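PDB 3QAT: malonyl CoA-acyl carrier protein transacylase from Bartonella henselae, which probably transfers malonyl groups from malonyl-CoA to acyl carrier protein, supplying the two-carbon donor units of fatty acid biosynthesis. Local coordinates for residues Cys106-Phe111 / Ala229-Leu234; Ala7-Pro12 / Lys89-Val94; Ile164-Gly169 / Pro205-Leu210; Ile235-Val240 / Gly259-Arg264; Glu45-Ile50 / Thr62-Pro67. One frame throughout, in Å; residues are numbered along the deposited sequence. Where two conformers were deposited one is given.

Contacts 1 and 2 adjoin on one side of the chain's centre, their centres 10 Å apart: strand 93-96, paired with strand 6-11 in contact 2, also bonds to the loop that contact 1 fastens to the end of helix 100-107. Contacts 3 and 4, only partly buried, meet in one sheet beside the probable active site, where strand 162-169 of the first neighbours strand 261-262 of the second. Contact 5 lies among helices, nested in the chain loop that contact 2 closes. Chemistry follows place: backbone bonds and aromatic packing in the buried sheet, a single backbone bond and a water in contact 1, histidine, amide and guanidinium groups in contacts 3 and 4, aliphatic ends against a proline ring and a buried amide in contact 5.

Contact 1: Cys106-Phe111 / Ala229-Leu234; sequences CAAGTF and APIVPL
Ala108 and Pro230 form the tight part of this contact: their CB atoms lie 3.7 Å apart, and a methyl group is small enough to let the two backbones draw together. The carbonyl of Ala108 receives Ile231 N at its O atom, 3.0 Å away, in the carbonyl plane and on a lone pair, with an N-H...O angle of 161°. Pro230 CA adds a CA-H...O contact of 3.5 Å to that Ala108 O. Thr110 approaches the proline ring with its hydroxyl; OG1 is 3.1 Å from Pro230 N, which has no hydrogen to offer, and the hydrogen bond of OG1 goes instead to Thr228 O. The other side is looser. Ile231 is exposed, and a water bridges the segments, donating to Ala108 O (2.9 Å) and to Ala229 O (2.7 Å). Gly109, with a positive phi of 80° that glycine tolerates well, is the C-prime residue of a Schellman motif ending helix 100-107, and so turns the chain toward Thr110. Behind this helix end, Ala107 rests on Met74 and Ile77 of helix 62-82; Pro230 meets Ile249 of helix 246-258, and the backbone of Pro233 bonds to Val94 of strand 93-96.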
# COMPACT_ATOMS: atom_id res chain seq x y z
N CYS A 106 7.22 4.91 8.29
CA CYS A 106 8.56 5.42 8.21
C CYS A 106 8.54 6.96 8.07
O CYS A 106 9.33 7.68 8.71
CB CYS A 106 9.29 4.74 7.02
SG CYS A 106 11.05 5.20 6.90
N ALA A 107 7.63 7.47 7.25
CA ALA A 107 7.54 8.93 7.04
C ALA A 107 7.14 9.63 8.34
O ALA A 107 7.56 10.77 8.58
CB ALA A 107 6.52 9.23 5.96
N ALA A 108 6.38 8.93 9.17
CA ALA A 108 5.93 9.48 10.46
C ALA A 108 6.91 9.15 11.61
O ALA A 108 6.64 9.44 12.79
CB ALA A 108 4.50 8.99 10.76
N GLY A 109 8.07 8.58 11.26
CA GLY A 109 9.14 8.32 12.23
C GLY A 109 9.02 7.10 13.12
O GLY A 109 9.81 6.95 14.05
N THR A 110 8.06 6.21 12.85
CA THR A 110 7.84 5.04 13.71
C THR A 110 8.94 4.01 13.58
O THR A 110 9.34 3.40 14.59
CB THR A 110 6.45 4.42 13.42
OG1 THR A 110 5.45 5.26 14.00
CG2 THR A 110 6.26 2.98 13.99
N PHE A 111 9.38 3.78 12.35
CA PHE A 111 10.52 2.90 12.07
C PHE A 111 11.60 3.66 11.32
O PHE A 111 11.32 4.60 10.55
CB PHE A 111 10.13 1.75 11.13
CG PHE A 111 8.93 0.95 11.54
CD1 PHE A 111 8.91 0.27 12.76
CD2 PHE A 111 7.84 0.85 10.67
CE1 PHE A 111 7.80 -0.51 13.13
CE2 PHE A 111 6.73 0.07 11.01
CZ PHE A 111 6.71 -0.62 12.25
N ALA A 229 6.00 5.87 18.63
CA ALA A 229 4.68 6.37 18.21
C ALA A 229 4.85 7.29 17.01
O ALA A 229 5.76 8.14 17.00
CB ALA A 229 3.97 7.13 19.38
N PRO A 230 4.00 7.15 15.97
CA PRO A 230 4.14 8.06 14.83
C PRO A 230 3.83 9.51 15.21
O PRO A 230 3.00 9.75 16.10
CB PRO A 230 3.09 7.54 13.83
CG PRO A 230 2.04 6.91 14.71
CD PRO A 230 2.85 6.25 15.84
N ILE A 231 4.49 10.45 14.55
CA ILE A 231 4.36 11.88 14.90
C ILE A 231 3.00 12.48 14.49
O ILE A 231 2.55 13.51 15.06
CB ILE A 231 5.51 12.73 14.31
CG1 ILE A 231 5.44 12.69 12.78
CG2 ILE A 231 6.86 12.28 14.90
CD1 ILE A 231 6.14 13.77 12.11
N VAL A 232 2.35 11.84 13.51
CA VAL A 232 0.93 12.10 13.19
C VAL A 232 0.27 10.73 13.05
O VAL A 232 0.97 9.76 12.76
CB VAL A 232 0.73 12.99 11.94
CG1 VAL A 232 1.51 14.30 12.07
CG2 VAL A 232 1.10 12.28 10.65
N PRO A 233 -1.06 10.63 13.27
CA PRO A 233 -1.65 9.30 13.34
C PRO A 233 -1.70 8.59 11.99
O PRO A 233 -1.84 9.23 10.94
CB PRO A 233 -3.09 9.56 13.81
CG PRO A 233 -3.06 10.92 14.46
CD PRO A 233 -2.03 11.68 13.69
N LEU A 234 -1.62 7.27 12.08
CA LEU A 234 -1.85 6.42 10.92
C LEU A 234 -3.33 6.01 10.84
O LEU A 234 -3.88 5.47 11.82
CB LEU A 234 -0.99 5.17 11.09
CG LEU A 234 -1.18 4.11 9.99
CD1 LEU A 234 -0.43 4.49 8.70
CD2 LEU A 234 -0.78 2.71 10.49
O HOH W 1 7.77 9.05 15.39

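Contact 2: Ala7-Pro12 / Lys89-Val94; sequences AAFTFP and KKVKFV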
# COMPACT_ATOMS: atom_id res chain seq x y z
N ALA A 7 -4.41 18.45 5.22
CA ALA A 7 -3.83 17.55 4.22
C ALA A 7 -3.56 16.20 4.85
O ALA A 7 -3.29 16.09 6.05
CB ALA A 7 -2.52 18.14 3.70
N ALA A 8 -3.64 15.17 4.01
CA ALA A 8 -3.19 13.85 4.41
C ALA A 8 -2.19 13.38 3.37
O ALA A 8 -2.30 13.73 2.18
CB ALA A 8 -4.36 12.88 4.50
N PHE A 9 -1.22 12.59 3.82
CA PHE A 9 -0.28 11.93 2.89
C PHE A 9 -0.68 10.45 2.78
O PHE A 9 -0.81 9.75 3.80
CB PHE A 9 1.15 12.02 3.43
CG PHE A 9 1.87 13.31 3.15
CD1 PHE A 9 1.19 14.46 2.67
CD2 PHE A 9 3.25 13.39 3.37
CE1 PHE A 9 1.89 15.64 2.42
CE2 PHE A 9 3.96 14.58 3.14
CZ PHE A 9 3.28 15.71 2.65
N THR A 10 -0.82 9.96 1.54
CA THR A 10 -1.17 8.56 1.30
C THR A 10 -0.05 7.92 0.49
O THR A 10 0.59 8.59 -0.34
CB THR A 10 -2.52 8.39 0.56
OG1 THR A 10 -2.46 8.99 -0.73
CG2 THR A 10 -3.67 9.04 1.37
N PHE A 11 0.19 6.64 0.75
CA PHE A 11 1.37 5.95 0.19
C PHE A 11 0.94 4.74 -0.60
O PHE A 11 0.23 3.87 -0.08
CB PHE A 11 2.30 5.56 1.37
CG PHE A 11 2.89 6.77 2.07
CD1 PHE A 11 2.16 7.49 3.02
CD2 PHE A 11 4.17 7.21 1.74
CE1 PHE A 11 2.72 8.62 3.66
CE2 PHE A 11 4.74 8.34 2.35
CZ PHE A 11 4.01 9.05 3.32
N PRO A 12 1.36 4.66 -1.87
CA PRO A 12 0.89 3.59 -2.73
C PRO A 12 1.47 2.22 -2.40
O PRO A 12 2.51 2.10 -1.71
CB PRO A 12 1.29 4.04 -4.13
CG PRO A 12 2.40 4.99 -3.96
CD PRO A 12 2.22 5.63 -2.58
N LYS A 89 3.88 19.32 11.63
CA LYS A 89 3.22 20.61 11.55
C LYS A 89 2.22 20.74 10.41
O LYS A 89 1.23 21.47 10.53
CB LYS A 89 4.27 21.73 11.46
CG LYS A 89 5.00 22.00 12.78
CD LYS A 89 5.94 23.19 12.64
CE LYS A 89 6.32 23.79 13.99
NZ LYS A 89 7.07 22.82 14.83
N LYS A 90 2.46 20.01 9.30
CA LYS A 90 1.73 20.28 8.05
C LYS A 90 0.77 19.19 7.58
O LYS A 90 -0.08 19.44 6.71
CB LYS A 90 2.71 20.57 6.91
CG LYS A 90 3.52 21.83 7.11
CD LYS A 90 2.62 23.07 7.03
CE LYS A 90 3.43 24.33 6.99
NZ LYS A 90 2.53 25.51 6.91
N VAL A 91 0.91 18.00 8.15
CA VAL A 91 0.16 16.83 7.70
C VAL A 91 -0.70 16.30 8.84
O VAL A 91 -0.18 15.99 9.92
CB VAL A 91 1.12 15.72 7.18
CG1 VAL A 91 0.33 14.50 6.71
CG2 VAL A 91 1.99 16.26 6.06
N LYS A 92 -2.01 16.24 8.62
CA LYS A 92 -2.94 15.80 9.66
C LYS A 92 -2.87 14.29 9.93
O LYS A 92 -2.85 13.86 11.09
CB LYS A 92 -4.37 16.22 9.30
CG LYS A 92 -5.31 16.26 10.49
CD LYS A 92 -6.61 17.02 10.15
CE LYS A 92 -7.41 17.42 11.40
NZ LYS A 92 -8.43 16.41 11.87
N PHE A 93 -2.85 13.49 8.85
CA PHE A 93 -2.86 12.04 8.96
C PHE A 93 -2.00 11.42 7.87
O PHE A 93 -1.81 12.04 6.82
CB PHE A 93 -4.27 11.48 8.77
CG PHE A 93 -5.32 12.10 9.67
CD1 PHE A 93 -5.27 11.90 11.05
CD2 PHE A 93 -6.36 12.86 9.13
CE1 PHE A 93 -6.26 12.48 11.89
CE2 PHE A 93 -7.34 13.42 9.96
CZ PHE A 93 -7.28 13.23 11.34
N VAL A 94 -1.52 10.21 8.14
CA VAL A 94 -0.90 9.37 7.09
C VAL A 94 -1.67 8.08 6.93
O VAL A 94 -2.31 7.63 7.86
CB VAL A 94 0.61 9.09 7.34
CG1 VAL A 94 1.41 10.39 7.28
CG2 VAL A 94 0.83 8.34 8.66
O HOH W 2 -2.86 19.48 7.44
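Ala7 and Phe9 of strand 6-11 each exchange one backbone hydrogen bond with residues 89-94. Lys92 N donates to Ala7 O at 2.9 Å, and Phe9 N to Phe93 O at 3.1 Å. The second bond, with the bridge between Phe9 and Val94, sets strand 93-96 parallel to strand 6-11, as the outermost strand of the four-stranded parallel sheet, a core that probably resembles that of the alpha/beta hydrolases, as in other malonyltransferases. A CA-H...O contact reinforces the pairing, with Val94 CA 3.3 Å from Phe9 O. Where the segments begin to part, a water takes over, accepting from Ala7 N and donating to Lys90 O. Phe93 N, although buried here, finds no partner in the model.

Lys90 and Lys92 send their ammonium groups away from the interface, NZ of Lys90 to Leu316 O and NZ of Lys92 to Asn273 O, as suits long charged chains at the margin of a buried sheet. Phe9 and Val94 share one face of the sheet; Phe93 turns to the other, edge-to-face with Trp269. Val91 follows the end of helix 87-90, and its CG1 branch lies anti to the backbone N (chi1 -180°), which sets CG2 over the Phe9 ring. The resulting CH-pi contact is almost perpendicular: CG2 of Val91 is 3.6 Å from the centroid of the Phe9 ring and 11° off its normal. Helix 62-82 packs against the same Phe9 through Ile77 and Met80. Beta-branched Val94 suits an extended strand, and its CG1 serves two aromatic residues, lying 4.2 Å from Phe9 CB and 4.2 Å from CE1 at the edge of the Phe11 ring.

Contact 3: Ile164-Gly169 / Pro205-Leu210; sequences IANDNG and PFHSAL
His207 lays its CB against Ala165, 3.6 Å from Ala165 CB and 3.6 Å from Ala165 O. The alanine is small enough for loop 205-210 to sit close on the strand, and its CB also meets Phe206 O. At the ring, Asn166 ND2 stands 4.1 Å from His207 CD2, with amide and imidazole planes inclined at 56°. A water lies between Ile164 O and His207 O.

The next shell fixes both groups. The Asn166 amide is tied at each end: ND2 donates to Ala165 O at 2.9 Å from above the carbonyl plane, while OD1 receives Asn168 ND2 at 3.1 Å on a lone pair. The two ring nitrogens of His207 have separate partners, ND1 the backbone O of Gln256 and NE2 Ser98 OG. Ser98 sits in a GxSxG sequence, so the pair is consistent with the serine-histidine dyad of malonyltransferases. Ser208 OG bonds to Pro205 O and accepts from Leu210 N, an ST turn that shapes the loop. Ala165 and Asn166 form a classic beta bulge opposite Val174 of strand 172-176, while strand 261-262 flanks strand 162-169 on its other side.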
# COMPACT_ATOMS: atom_id res chain seq x y z
N ILE A 164 -13.03 -10.84 0.50
CA ILE A 164 -12.69 -9.50 -0.02
C ILE A 164 -11.31 -9.08 0.47
O ILE A 164 -11.09 -8.95 1.69
CB ILE A 164 -13.76 -8.46 0.36
CG1 ILE A 164 -15.09 -8.80 -0.34
CG2 ILE A 164 -13.28 -7.03 -0.01
CD1 ILE A 164 -16.22 -7.83 -0.02
N ALA A 165 -10.38 -8.89 -0.47
CA ALA A 165 -9.01 -8.47 -0.15
C ALA A 165 -8.87 -6.94 -0.11
O ALA A 165 -8.16 -6.41 0.73
CB ALA A 165 -8.06 -9.04 -1.19
N ASN A 166 -9.50 -6.25 -1.05
CA ASN A 166 -9.45 -4.77 -1.03
C ASN A 166 -10.86 -4.25 -1.29
O ASN A 166 -11.56 -4.75 -2.19
CB ASN A 166 -8.69 -4.16 -2.21
CG ASN A 166 -7.19 -4.44 -2.30
OD1 ASN A 166 -6.61 -3.98 -3.29
ND2 ASN A 166 -6.53 -5.10 -1.31
N ASP A 167 -11.25 -3.19 -0.60
CA ASP A 167 -12.41 -2.42 -0.98
C ASP A 167 -11.82 -1.06 -1.39
O ASP A 167 -11.47 -0.25 -0.52
CB ASP A 167 -13.35 -2.28 0.24
CG ASP A 167 -14.54 -1.36 -0.02
OD1 ASP A 167 -14.92 -1.17 -1.19
OD2 ASP A 167 -15.12 -0.80 0.95
N ASN A 168 -11.65 -0.83 -2.69
CA ASN A 168 -10.86 0.31 -3.19
C ASN A 168 -11.58 1.60 -3.52
O ASN A 168 -10.94 2.64 -3.70
CB ASN A 168 -9.97 -0.13 -4.37
CG ASN A 168 -8.83 -1.00 -3.91
OD1 ASN A 168 -8.36 -0.87 -2.77
ND2 ASN A 168 -8.37 -1.91 -4.79
N GLY A 169 -12.90 1.54 -3.52
CA GLY A 169 -13.70 2.71 -3.91
C GLY A 169 -13.97 2.68 -5.40
O GLY A 169 -13.39 1.88 -6.14
N PRO A 205 -2.46 -15.30 -2.74
CA PRO A 205 -3.77 -14.88 -2.27
C PRO A 205 -3.63 -13.84 -1.16
O PRO A 205 -3.98 -14.11 -0.01
CB PRO A 205 -4.39 -16.18 -1.74
CG PRO A 205 -3.21 -16.95 -1.24
CD PRO A 205 -2.11 -16.65 -2.23
N PHE A 206 -3.17 -12.64 -1.52
CA PHE A 206 -2.96 -11.57 -0.52
C PHE A 206 -4.28 -11.23 0.18
O PHE A 206 -5.38 -11.31 -0.41
CB PHE A 206 -2.44 -10.27 -1.21
CG PHE A 206 -1.09 -10.41 -1.89
CD1 PHE A 206 0.08 -10.40 -1.13
CD2 PHE A 206 -1.00 -10.48 -3.27
CE1 PHE A 206 1.33 -10.50 -1.75
CE2 PHE A 206 0.26 -10.57 -3.90
CZ PHE A 206 1.41 -10.59 -3.14
N HIS A 207 -4.17 -10.86 1.45
CA HIS A 207 -5.35 -10.38 2.22
C HIS A 207 -6.46 -11.40 2.27
O HIS A 207 -7.64 -11.07 2.14
CB HIS A 207 -5.82 -9.01 1.69
CG HIS A 207 -4.74 -8.00 1.79
ND1 HIS A 207 -4.25 -7.59 3.02
CD2 HIS A 207 -3.95 -7.44 0.85
CE1 HIS A 207 -3.22 -6.78 2.82
NE2 HIS A 207 -3.01 -6.68 1.51
N SER A 208 -6.04 -12.65 2.45
CA SER A 208 -6.96 -13.74 2.73
C SER A 208 -6.40 -14.54 3.89
O SER A 208 -5.24 -14.35 4.27
CB SER A 208 -7.14 -14.66 1.53
OG SER A 208 -6.02 -15.51 1.34
N ALA A 209 -7.22 -15.44 4.44
CA ALA A 209 -6.77 -16.26 5.57
C ALA A 209 -5.58 -17.16 5.20
O ALA A 209 -4.83 -17.61 6.08
CB ALA A 209 -7.93 -17.08 6.13
N LEU A 210 -5.41 -17.42 3.90
CA LEU A 210 -4.28 -18.21 3.41
C LEU A 210 -2.91 -17.58 3.69
O LEU A 210 -1.88 -18.27 3.64
CB LEU A 210 -4.42 -18.51 1.92
CG LEU A 210 -5.61 -19.37 1.46
CD1 LEU A 210 -5.63 -19.41 -0.05
CD2 LEU A 210 -5.49 -20.78 2.00
O HOH W 3 -9.80 -10.60 3.73

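Contact 4: Ile235-Val240 / Gly259-Arg264; sequences IANVSV and GRVRWR
Arg262 and Asn237 bury the most surface here, with Val240 next. Arg262 grips the loop 235-240 twice: its backbone N donates to Asn237 O at 3.2 Å, and its NH1 to Val238 O at 3.0 Å, the latter acceptor lying near the guanidinium plane. A bend at chi3 (71°) turns the guanidinium so that NH1 meets Val238 O; the length of the arginine carries NH1 to this next carbonyl, while the backbone N takes the first. Val240 supplies the apolar side of the grip. Its CG2 sits over one face of the guanidinium, offset toward its rim, 3.5 Å from Arg262 NE and 3.6 Å from Arg262 CB, and NE itself pairs with Glu265 OE1 in a salt bridge.

Asn237 lies alongside Val261, OD1 3.7 Å from Val261 CG1, and brings its ND2 to the edge of the Trp263 ring, 4.1 Å from CZ3, with the amide nearly perpendicular to the indole (86°). Both ends of this buried amide are satisfied: OD1 accepts from Gln256 NE2, and ND2 donates to Gly96 O. An asparagine therefore links the loop to the probable nucleophile elbow and to the residue whose carbonyl holds His207.

Such chemistry implies a join made by polar groups whose partners are matched, two loop carbonyls and one buried amide, with the arginine's charge probably balanced by Glu265.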
# COMPACT_ATOMS: atom_id res chain seq x y z
N ILE A 235 -3.96 6.20 9.67
CA ILE A 235 -5.32 5.67 9.52
C ILE A 235 -5.16 4.23 8.99
O ILE A 235 -4.94 4.02 7.80
CB ILE A 235 -6.17 6.51 8.54
CG1 ILE A 235 -6.07 8.01 8.84
CG2 ILE A 235 -7.65 6.02 8.58
CD1 ILE A 235 -6.38 8.41 10.32
N ALA A 236 -5.22 3.26 9.90
CA ALA A 236 -4.86 1.88 9.59
C ALA A 236 -5.85 1.21 8.65
O ALA A 236 -7.05 1.42 8.75
CB ALA A 236 -4.69 1.05 10.87
N ASN A 237 -5.33 0.36 7.77
CA ASN A 237 -6.16 -0.36 6.81
C ASN A 237 -7.25 -1.22 7.48
O ASN A 237 -8.31 -1.42 6.88
CB ASN A 237 -5.30 -1.35 5.97
CG ASN A 237 -4.38 -0.70 4.95
OD1 ASN A 237 -3.59 -1.42 4.36
ND2 ASN A 237 -4.51 0.59 4.67
N VAL A 238 -6.98 -1.72 8.70
CA VAL A 238 -7.86 -2.68 9.37
C VAL A 238 -8.93 -1.95 10.19
O VAL A 238 -10.07 -2.40 10.26
CB VAL A 238 -7.03 -3.65 10.27
CG1 VAL A 238 -7.89 -4.43 11.28
CG2 VAL A 238 -6.25 -4.61 9.36
N SER A 239 -8.54 -0.81 10.75
CA SER A 239 -9.38 -0.13 11.76
C SER A 239 -10.06 1.15 11.27
O SER A 239 -11.12 1.54 11.80
CB SER A 239 -8.56 0.18 13.00
OG SER A 239 -7.54 1.13 12.70
N VAL A 240 -9.48 1.79 10.25
CA VAL A 240 -10.01 3.07 9.72
C VAL A 240 -10.25 4.12 10.85
O VAL A 240 -11.22 4.88 10.82
CB VAL A 240 -11.27 2.89 8.86
CG1 VAL A 240 -11.45 4.09 7.91
CG2 VAL A 240 -11.19 1.63 8.04
N GLY A 259 -6.33 -9.71 6.33
CA GLY A 259 -7.61 -9.01 6.33
C GLY A 259 -7.78 -8.03 5.18
O GLY A 259 -6.83 -7.77 4.44
N ARG A 260 -8.99 -7.48 5.10
CA ARG A 260 -9.40 -6.56 4.04
C ARG A 260 -8.74 -5.19 4.16
O ARG A 260 -8.69 -4.59 5.24
CB ARG A 260 -10.92 -6.41 4.05
CG ARG A 260 -11.50 -5.27 3.20
CD ARG A 260 -13.04 -5.29 3.23
NE ARG A 260 -13.55 -5.14 4.59
CZ ARG A 260 -14.29 -4.11 5.02
NH1 ARG A 260 -14.64 -3.11 4.20
NH2 ARG A 260 -14.69 -4.09 6.29
N VAL A 261 -8.24 -4.68 3.03
CA VAL A 261 -7.72 -3.31 3.01
C VAL A 261 -8.91 -2.38 2.80
O VAL A 261 -9.52 -2.37 1.73
CB VAL A 261 -6.70 -3.11 1.86
CG1 VAL A 261 -6.24 -1.65 1.82
CG2 VAL A 261 -5.50 -4.04 2.09
N ARG A 262 -9.26 -1.62 3.83
CA ARG A 262 -10.51 -0.82 3.84
C ARG A 262 -10.22 0.58 3.24
O ARG A 262 -10.33 1.61 3.94
CB ARG A 262 -11.07 -0.73 5.26
CG ARG A 262 -11.52 -2.10 5.78
CD ARG A 262 -11.83 -2.03 7.26
NE ARG A 262 -13.05 -1.27 7.52
CZ ARG A 262 -13.54 -1.08 8.75
NH1 ARG A 262 -12.89 -1.56 9.81
NH2 ARG A 262 -14.67 -0.41 8.93
N TRP A 263 -9.83 0.62 1.96
CA TRP A 263 -9.31 1.87 1.39
C TRP A 263 -10.42 2.90 1.14
O TRP A 263 -10.25 4.10 1.45
CB TRP A 263 -8.46 1.66 0.09
CG TRP A 263 -7.67 2.91 -0.22
CD1 TRP A 263 -7.90 3.80 -1.25
CD2 TRP A 263 -6.58 3.44 0.54
NE1 TRP A 263 -6.98 4.84 -1.18
CE2 TRP A 263 -6.16 4.64 -0.09
CE3 TRP A 263 -5.91 3.01 1.70
CZ2 TRP A 263 -5.11 5.44 0.41
CZ3 TRP A 263 -4.85 3.79 2.20
CH2 TRP A 263 -4.46 4.99 1.55
N ARG A 264 -11.54 2.46 0.59
CA ARG A 264 -12.70 3.33 0.39
C ARG A 264 -13.06 4.05 1.70
O ARG A 264 -13.17 5.28 1.73
CB ARG A 264 -13.90 2.51 -0.11
CG ARG A 264 -15.19 3.37 -0.25
CD ARG A 264 -16.42 2.52 -0.53
NE ARG A 264 -16.68 1.49 0.49
CZ ARG A 264 -17.39 1.67 1.61
NH1 ARG A 264 -17.92 2.85 1.90
NH2 ARG A 264 -17.56 0.66 2.46

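Contact 5: Glu45-Ile50 / Thr62-Pro67; sequences EKLSDI and TANAQP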
# COMPACT_ATOMS: atom_id res chain seq x y z
N GLU A 45 21.97 -5.75 -1.06
CA GLU A 45 21.60 -6.08 -2.44
C GLU A 45 21.50 -4.80 -3.25
O GLU A 45 21.01 -3.81 -2.71
CB GLU A 45 20.19 -6.71 -2.44
CG GLU A 45 19.81 -7.41 -3.73
CD GLU A 45 18.32 -7.67 -3.85
OE1 GLU A 45 17.52 -7.17 -3.02
OE2 GLU A 45 17.95 -8.38 -4.79
N LYS A 46 21.89 -4.84 -4.52
CA LYS A 46 21.64 -3.71 -5.42
C LYS A 46 20.19 -3.75 -5.94
O LYS A 46 19.93 -3.88 -7.15
CB LYS A 46 22.64 -3.69 -6.58
CG LYS A 46 24.05 -3.29 -6.19
CD LYS A 46 24.12 -1.78 -5.91
CE LYS A 46 25.56 -1.29 -5.72
NZ LYS A 46 25.62 0.22 -5.63
N LEU A 47 19.24 -3.61 -5.03
CA LEU A 47 17.83 -3.54 -5.41
C LEU A 47 17.59 -2.39 -6.36
O LEU A 47 16.78 -2.51 -7.29
CB LEU A 47 16.96 -3.39 -4.14
CG LEU A 47 15.46 -3.21 -4.41
CD1 LEU A 47 14.82 -4.44 -5.13
CD2 LEU A 47 14.71 -2.86 -3.10
N SER A 48 18.31 -1.28 -6.14
CA SER A 48 18.14 -0.11 -7.00
C SER A 48 18.36 -0.41 -8.49
O SER A 48 17.74 0.21 -9.34
CB SER A 48 19.06 1.04 -6.53
OG SER A 48 20.43 0.62 -6.63
N ASP A 49 19.23 -1.37 -8.82
CA ASP A 49 19.42 -1.73 -10.24
C ASP A 49 18.14 -2.32 -10.84
O ASP A 49 17.82 -2.05 -11.99
CB ASP A 49 20.58 -2.70 -10.41
CG ASP A 49 21.95 -2.02 -10.31
OD1 ASP A 49 22.06 -0.80 -10.55
OD2 ASP A 49 22.93 -2.74 -10.04
N ILE A 50 17.42 -3.13 -10.06
CA ILE A 50 16.14 -3.69 -10.49
C ILE A 50 15.09 -2.58 -10.59
O ILE A 50 14.33 -2.51 -11.56
CB ILE A 50 15.69 -4.79 -9.51
CG1 ILE A 50 16.66 -5.98 -9.53
CG2 ILE A 50 14.23 -5.23 -9.79
CD1 ILE A 50 16.48 -6.93 -8.30
N THR A 62 6.92 -9.54 -5.34
CA THR A 62 6.56 -8.76 -4.15
C THR A 62 7.75 -8.53 -3.17
O THR A 62 7.83 -7.46 -2.55
CB THR A 62 5.31 -9.34 -3.48
OG1 THR A 62 4.76 -8.37 -2.54
CG2 THR A 62 5.63 -10.66 -2.82
N ALA A 63 8.71 -9.46 -3.13
CA ALA A 63 9.91 -9.26 -2.31
C ALA A 63 10.77 -8.10 -2.78
O ALA A 63 11.55 -7.54 -2.00
CB ALA A 63 10.73 -10.54 -2.23
N ASN A 64 10.61 -7.72 -4.06
CA ASN A 64 11.25 -6.52 -4.60
C ASN A 64 10.36 -5.28 -4.58
O ASN A 64 10.80 -4.20 -4.14
CB ASN A 64 11.79 -6.80 -6.00
CG ASN A 64 12.88 -7.83 -5.96
OD1 ASN A 64 13.60 -7.96 -4.95
ND2 ASN A 64 13.00 -8.62 -7.02
N ALA A 65 9.12 -5.44 -5.04
CA ALA A 65 8.21 -4.31 -5.17
C ALA A 65 7.95 -3.63 -3.82
O ALA A 65 7.78 -2.43 -3.76
CB ALA A 65 6.89 -4.77 -5.79
N GLN A 66 7.89 -4.42 -2.74
CA GLN A 66 7.53 -3.79 -1.44
C GLN A 66 8.64 -2.83 -0.94
O GLN A 66 8.35 -1.66 -0.74
CB GLN A 66 7.16 -4.84 -0.38
CG GLN A 66 5.92 -5.64 -0.77
CD GLN A 66 5.34 -6.42 0.42
OE1 GLN A 66 5.32 -5.92 1.56
NE2 GLN A 66 4.83 -7.63 0.15
N PRO A 67 9.90 -3.31 -0.77
CA PRO A 67 10.90 -2.33 -0.34
C PRO A 67 11.14 -1.27 -1.42
O PRO A 67 11.42 -0.10 -1.07
CB PRO A 67 12.17 -3.17 -0.06
CG PRO A 67 11.95 -4.49 -0.86
CD PRO A 67 10.44 -4.70 -0.78
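The first turns of two helices in the helical part of the acyltransferase, 47-53 and 62-82, face each other where Leu47 inserts its forked end between Asn64 and Pro67. Leucine suits the position because each branch finds its own partner. CD1 lies 3.7 Å from Asn64 OD1 and 3.9 Å from Asn64 CB, beside the amide, while CD2 meets the proline ring at CG, 3.9 Å away. With CG anti to the backbone N (chi1 176°), the leucine side chain is directed at helix 62-82 and crosses the Pro67 ring at about a right angle. One turn later Ile50 repeats the approach more loosely, its CD1 4.1 Å from Asn64 ND2.

Asn64 and Pro67 stand three residues apart and so lie on the same side of helix 62-82, presenting a polar and an apolar surface to one leucine. The helix is kinked here, since a proline N has no hydrogen for the turn before; Ala63 O, the carbonyl such a bond would have used, accepts instead from Arg121 NE of helix 113-129. Asn64 is polar yet buried, and its amide is not idle: ND2 donates to Val58 O of helix 56-60, the short helix that joins the two in the chain and that also packs on Ile50. Helix 30-43 closes the cluster from another side, with Val39 against Leu47 and Leu43 against Pro67. Within the same first turn of helix 62-82, Gln66 NE2 donates to Thr62 OG1 at 2.8 Å, nearly in the amide plane, and Thr62 OG1 is bonded in turn to Gln14 OE1.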